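Local coordinates for phosphonomutase (Burkholderia cenocepacia J2315, PDB 4MG4), which belongs to the phosphoenolpyruvate phosphomutase family and folds as a closed eight-stranded parallel beta barrel with helices around it, at residues L28-V33 with A47-T52; P216-R221 with R238-P243. One frame throughout, in Å; residues are numbered along the deposited sequence.

Interaction 1. Residues L28-V33 with A47-T52; sequences LALFNV and AVALAT
Leu30 lays its isobutyl group over two alanines of 47-52, Ala49 just before strand 50-52 and Ala51 on it: CD2 sits 3.8 Å from Ala49 CB, and CD1 is 4.1 Å from Ala51 CB. Chi1 (-68°) sets CG beside the backbone N, and chi2 (174°) directs CD1 to Ala51, CD2 to Ala49. Strands 28-33 and 50-52, joined through helix 36-44, form the first beta-alpha-beta unit of the TIM barrel, and both side chains of the Leu30-Ala51 pair also touch Thr90 on strand 89-92. At one end, Leu28 and Val48 run alongside each other, pointing opposite ways, with Leu28 CD1 against Val48 CG2. The backbones here are too far apart for direct pairing (Leu28 CA to Val48 CA 8.2 Å), and two waters fill in. One links Ala29 O to Val48 N; the other accepts from Phe31 N and donates to Ala49 O at 2.7 Å. Toward the other end the strands converge to a parallel bridge between Asn32 and Ala51, where Asn32 OD1 lies 3.3 Å from Ala51 CB. Ala51 O takes a CA-H...O contact from Asn32 CA, and Val33 N gives the same oxygen a 2.8 Å hydrogen bond, nearly straight at 166°.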
loop_
_atom_site.group_PDB
_atom_site.type_symbol
_atom_site.label_atom_id
_atom_site.label_comp_id
_atom_site.label_asym_id
_atom_site.label_seq_id
_atom_site.Cartn_x
_atom_site.Cartn_y
_atom_site.Cartn_z
ATOM N N LEU A 28 -15.259 5.627 -19.662
ATOM C CA LEU A 28 -14.033 5.484 -18.998
ATOM C C LEU A 28 -14.213 4.641 -17.754
ATOM O O LEU A 28 -14.928 5.017 -16.839
ATOM C CB LEU A 28 -13.566 6.891 -18.613
ATOM C CG LEU A 28 -12.287 6.963 -17.772
ATOM C CD1 LEU A 28 -11.139 6.277 -18.507
ATOM C CD2 LEU A 28 -11.912 8.378 -17.441
ATOM N N ALA A 29 -13.437 3.563 -17.634
ATOM C CA ALA A 29 -13.467 2.746 -16.430
ATOM C C ALA A 29 -12.182 2.992 -15.625
ATOM O O ALA A 29 -11.050 2.873 -16.148
ATOM C CB ALA A 29 -13.581 1.296 -16.803
ATOM N N LEU A 30 -12.360 3.317 -14.372
ATOM C CA LEU A 30 -11.232 3.692 -13.478
ATOM C C LEU A 30 -11.180 2.763 -12.316
ATOM O O LEU A 30 -12.197 2.438 -11.736
ATOM C CB LEU A 30 -11.366 5.131 -12.905
ATOM C CG LEU A 30 -11.216 6.225 -13.967
ATOM C CD1 LEU A 30 -11.501 7.602 -13.360
ATOM C CD2 LEU A 30 -9.859 6.161 -14.643
ATOM N N PHE A 31 -9.948 2.408 -11.914
ATOM C CA PHE A 31 -9.681 1.626 -10.713
ATOM C C PHE A 31 -8.826 2.516 -9.819
ATOM O O PHE A 31 -7.910 3.256 -10.318
ATOM C CB PHE A 31 -8.946 0.314 -11.063
ATOM C CG PHE A 31 -9.695 -0.496 -12.026
ATOM C CD1 PHE A 31 -10.690 -1.302 -11.591
ATOM C CD2 PHE A 31 -9.512 -0.298 -13.392
ATOM C CE1 PHE A 31 -11.443 -2.035 -12.471
ATOM C CE2 PHE A 31 -10.263 -1.023 -14.288
ATOM C CZ PHE A 31 -11.245 -1.861 -13.825
ATOM N N ASN A 32 -9.233 2.584 -8.551
ATOM C CA ASN A 32 -8.582 3.468 -7.615
ATOM C C ASN A 32 -7.302 2.817 -7.088
ATOM O O ASN A 32 -7.350 1.675 -6.629
ATOM C CB ASN A 32 -9.481 3.788 -6.427
ATOM C CG ASN A 32 -10.637 4.657 -6.785
ATOM O OD1 ASN A 32 -10.608 5.336 -7.831
ATOM N ND2 ASN A 32 -11.676 4.633 -5.961
ATOM N N VAL A 33 -6.197 3.529 -7.224
ATOM C CA VAL A 33 -4.883 3.115 -6.719
ATOM C C VAL A 33 -4.589 3.971 -5.480
ATOM O O VAL A 33 -5.219 4.991 -5.235
ATOM C CB VAL A 33 -3.773 3.165 -7.774
ATOM C CG1 VAL A 33 -4.105 2.218 -8.928
ATOM C CG2 VAL A 33 -3.575 4.602 -8.302
ATOM N N ALA A 47 -4.594 0.006 -18.040
ATOM C CA ALA A 47 -5.479 1.137 -17.772
ATOM C C ALA A 47 -5.122 2.315 -18.627
ATOM O O ALA A 47 -3.945 2.506 -19.008
ATOM C CB ALA A 47 -5.393 1.529 -16.332
ATOM N N VAL A 48 -6.130 3.142 -18.906
ATOM C CA VAL A 48 -5.911 4.338 -19.733
ATOM C C VAL A 48 -5.769 5.632 -18.910
ATOM O O VAL A 48 -5.316 6.658 -19.411
ATOM C CB VAL A 48 -7.024 4.478 -20.789
ATOM C CG1 VAL A 48 -6.939 3.300 -21.753
ATOM C CG2 VAL A 48 -8.397 4.499 -20.157
ATOM N N ALA A 49 -6.132 5.541 -17.648
ATOM C CA ALA A 49 -5.957 6.614 -16.703
ATOM C C ALA A 49 -5.984 5.982 -15.323
ATOM O O ALA A 49 -6.467 4.854 -15.184
ATOM C CB ALA A 49 -7.086 7.596 -16.843
ATOM N N LEU A 50 -5.518 6.712 -14.317
ATOM C CA LEU A 50 -5.586 6.299 -12.911
ATOM C C LEU A 50 -6.403 7.286 -12.059
ATOM O O LEU A 50 -6.392 8.505 -12.315
ATOM C CB LEU A 50 -4.201 6.248 -12.288
ATOM C CG LEU A 50 -3.214 5.312 -13.058
ATOM C CD1 LEU A 50 -1.872 5.464 -12.389
ATOM C CD2 LEU A 50 -3.667 3.867 -13.166
ATOM N N ALA A 51 -7.039 6.742 -11.021
ATOM C CA ALA A 51 -7.701 7.544 -10.035
ATOM C C ALA A 51 -7.154 7.190 -8.668
ATOM O O ALA A 51 -6.787 6.026 -8.432
ATOM C CB ALA A 51 -9.196 7.283 -10.043
ATOM N N THR A 52 -7.132 8.135 -7.743
ATOM C CA THR A 52 -7.000 7.751 -6.365
ATOM C C THR A 52 -8.376 7.676 -5.754
ATOM O O THR A 52 -9.326 8.390 -6.186
ATOM C CB THR A 52 -6.118 8.700 -5.599
ATOM O OG1 THR A 52 -6.822 9.941 -5.409
ATOM C CG2 THR A 52 -4.842 8.977 -6.366
HETATM O O HOH W 1 -8.577 2.502 -17.455
HETATM O O HOH W 2 -7.779 2.916 -13.792
#

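Interaction 2. Residues P216-R221 with R238-P243; sequences PVNVMR and RISHGP
Arg238 opens strand 238-240 with a weak, bent bond from its N to Val217 O, while its own carbonyl O accepts from Val219 N at 3.1 Å. Its side chain runs out extended from CG to NE and passes slantwise over Asn218, the guanidinium and amide planes 28° apart. Asn218 keeps CG opposite its backbone N (chi1 179°), which puts the amide beside the Arg238 chain and Ser240 OG. CG of Arg238 packs 3.5 Å from the amide carbon CG of Asn218; the far end of the arginine continues to His22, where NH1 is hydrogen-bonded. Ile239 and Val219 share the face opposite Asn218, Arg238 and Ser240, and both reach Leu231 on helix 228-234. CG2 of Ile239 meets Arg221 CG at 3.4 Å. This is the parallel strand pair of a beta-alpha-beta unit in the TIM barrel, with bridges Asn218-Arg238, Val219-Ile239 and Met220-Ser240. Ser240 N donates to Val219 O. Its hydroxyl receives Asn218 ND2 at 2.8 Å, in the amide plane and almost straight (169°). A water joins Ser240 OG to Asn218 OD1, which also accepts from Asn158 ND2, so both ends of the amide are gripped and its rotation is fixed. Ser240 O accepts from Arg221 N at 2.7 Å. His241 turns its ring so that CD2 lies 3.8 Å from Arg221 CB; its ND1 is hydrogen-bonded to Leu30 O. At Gly242, with positive phi, Met220 SD lies 4.1 Å from Gly242 N, which is buried without a hydrogen-bond partner in the model.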
loop_
_atom_site.group_PDB
_atom_site.type_symbol
_atom_site.label_atom_id
_atom_site.label_comp_id
_atom_site.label_asym_id
_atom_site.label_seq_id
_atom_site.Cartn_x
_atom_site.Cartn_y
_atom_site.Cartn_z
ATOM N N PRO A 216 -21.282 14.798 -18.443
ATOM C CA PRO A 216 -21.024 13.350 -18.502
ATOM C C PRO A 216 -21.201 12.662 -17.175
ATOM O O PRO A 216 -20.703 13.167 -16.151
ATOM C CB PRO A 216 -19.574 13.210 -18.919
ATOM C CG PRO A 216 -19.059 14.592 -19.011
ATOM C CD PRO A 216 -20.157 15.579 -18.980
ATOM N N VAL A 217 -21.920 11.557 -17.191
ATOM C CA VAL A 217 -22.304 10.891 -15.951
ATOM C C VAL A 217 -21.371 9.766 -15.574
ATOM O O VAL A 217 -21.044 8.862 -16.378
ATOM C CB VAL A 217 -23.737 10.359 -16.064
ATOM C CG1 VAL A 217 -24.179 9.545 -14.874
ATOM C CG2 VAL A 217 -24.718 11.517 -16.244
ATOM N N ASN A 218 -20.967 9.792 -14.292
ATOM C CA ASN A 218 -20.173 8.713 -13.637
ATOM C C ASN A 218 -21.083 8.035 -12.671
ATOM O O ASN A 218 -21.669 8.673 -11.784
ATOM C CB ASN A 218 -19.010 9.435 -12.961
ATOM C CG ASN A 218 -17.997 8.603 -12.154
ATOM O OD1 ASN A 218 -17.089 9.255 -11.581
ATOM N ND2 ASN A 218 -18.091 7.280 -12.030
ATOM N N VAL A 219 -21.142 6.695 -12.786
ATOM C CA VAL A 219 -21.806 5.876 -11.773
ATOM C C VAL A 219 -20.781 4.899 -11.211
ATOM O O VAL A 219 -19.683 4.732 -11.784
ATOM C CB VAL A 219 -23.030 5.121 -12.316
ATOM C CG1 VAL A 219 -24.111 6.088 -12.731
ATOM C CG2 VAL A 219 -22.605 4.228 -13.469
ATOM N N MET A 220 -21.131 4.285 -10.068
ATOM C CA MET A 220 -20.220 3.357 -9.354
ATOM C C MET A 220 -20.761 1.974 -9.668
ATOM O O MET A 220 -21.962 1.791 -9.725
ATOM C CB MET A 220 -20.078 3.681 -7.795
ATOM C CG MET A 220 -18.638 3.439 -7.152
ATOM S SD MET A 220 -18.640 3.828 -5.388
ATOM C CE MET A 220 -19.250 2.291 -4.742
ATOM N N ARG A 221 -19.886 1.013 -9.964
ATOM C CA ARG A 221 -20.309 -0.387 -10.082
ATOM C C ARG A 221 -20.072 -1.041 -8.725
ATOM O O ARG A 221 -19.000 -0.903 -8.169
ATOM C CB ARG A 221 -19.474 -1.091 -11.132
ATOM C CG ARG A 221 -19.902 -0.808 -12.532
ATOM C CD ARG A 221 -19.888 -2.043 -13.418
ATOM N NE ARG A 221 -20.486 -3.186 -12.751
ATOM C CZ ARG A 221 -19.884 -4.337 -12.479
ATOM N NH1 ARG A 221 -18.610 -4.557 -12.814
ATOM N NH2 ARG A 221 -20.572 -5.275 -11.850
ATOM N N ARG A 238 -18.591 7.343 -17.501
ATOM C CA ARG A 238 -17.489 7.035 -16.612
ATOM C C ARG A 238 -17.969 6.039 -15.542
ATOM O O ARG A 238 -19.080 6.199 -14.984
ATOM C CB ARG A 238 -16.988 8.319 -15.988
ATOM C CG ARG A 238 -15.881 8.168 -14.930
ATOM C CD ARG A 238 -15.309 9.561 -14.626
ATOM N NE ARG A 238 -14.458 9.599 -13.452
ATOM C CZ ARG A 238 -13.743 10.676 -13.089
ATOM N NH1 ARG A 238 -13.723 11.770 -13.836
ATOM N NH2 ARG A 238 -13.093 10.645 -11.916
ATOM N N ILE A 239 -17.143 5.040 -15.230
ATOM C CA ILE A 239 -17.489 4.003 -14.281
ATOM C C ILE A 239 -16.378 3.897 -13.205
ATOM O O ILE A 239 -15.202 3.781 -13.555
ATOM C CB ILE A 239 -17.687 2.643 -14.974
ATOM C CG1 ILE A 239 -18.928 2.730 -15.867
ATOM C CG2 ILE A 239 -17.816 1.547 -13.938
ATOM C CD1 ILE A 239 -19.113 1.573 -16.790
ATOM N N SER A 240 -16.791 3.961 -11.949
ATOM C CA SER A 240 -15.985 3.878 -10.741
ATOM C C SER A 240 -16.268 2.617 -9.993
ATOM O O SER A 240 -17.339 2.008 -10.154
ATOM C CB SER A 240 -16.426 5.078 -9.767
ATOM O OG SER A 240 -16.082 6.180 -10.361
ATOM N N HIS A 241 -15.275 2.204 -9.193
ATOM C CA HIS A 241 -15.414 0.974 -8.386
ATOM C C HIS A 241 -15.140 1.172 -6.887
ATOM O O HIS A 241 -15.121 0.180 -6.090
ATOM C CB HIS A 241 -14.481 -0.122 -8.981
ATOM C CG HIS A 241 -14.783 -0.475 -10.404
ATOM N ND1 HIS A 241 -14.170 0.141 -11.480
ATOM C CD2 HIS A 241 -15.673 -1.351 -10.937
ATOM C CE1 HIS A 241 -14.657 -0.354 -12.610
ATOM N NE2 HIS A 241 -15.553 -1.277 -12.304
ATOM N N GLY A 242 -14.948 2.419 -6.455
ATOM C CA GLY A 242 -14.623 2.685 -5.049
ATOM C C GLY A 242 -13.454 1.856 -4.579
ATOM O O GLY A 242 -12.489 1.657 -5.304
ATOM N N PRO A 243 -13.528 1.388 -3.320
ATOM C CA PRO A 243 -12.330 0.683 -2.791
ATOM C C PRO A 243 -12.267 -0.790 -3.152
ATOM O O PRO A 243 -11.437 -1.523 -2.593
ATOM C CB PRO A 243 -12.493 0.834 -1.288
ATOM C CG PRO A 243 -13.942 0.868 -1.082
ATOM C CD PRO A 243 -14.552 1.586 -2.290
HETATM O O HOH W 3 -15.355 8.795 -9.536
#

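How the interactions relate
Interactions 1 and 2 lie in series along the chain: both segments of interaction 1 precede those of interaction 2 in the sequence, yet their centres are about 10 Å apart. The reason is barrel closure: strands 28-33 and 238-240, the first and last in order, are neighbours in the sheet. Leu28 O and Ile239 N, 2.7 Å apart, probably form a hydrogen bond, as do Leu30 N and Ile239 O, and Leu30 CD1 packs against Arg238 NE. The two contacts therefore flank the seam, each a strand pair of a beta-alpha-beta unit, so strands 217-220, 238-240, 28-33 and 50-52 make one continuous half of the barrel wall.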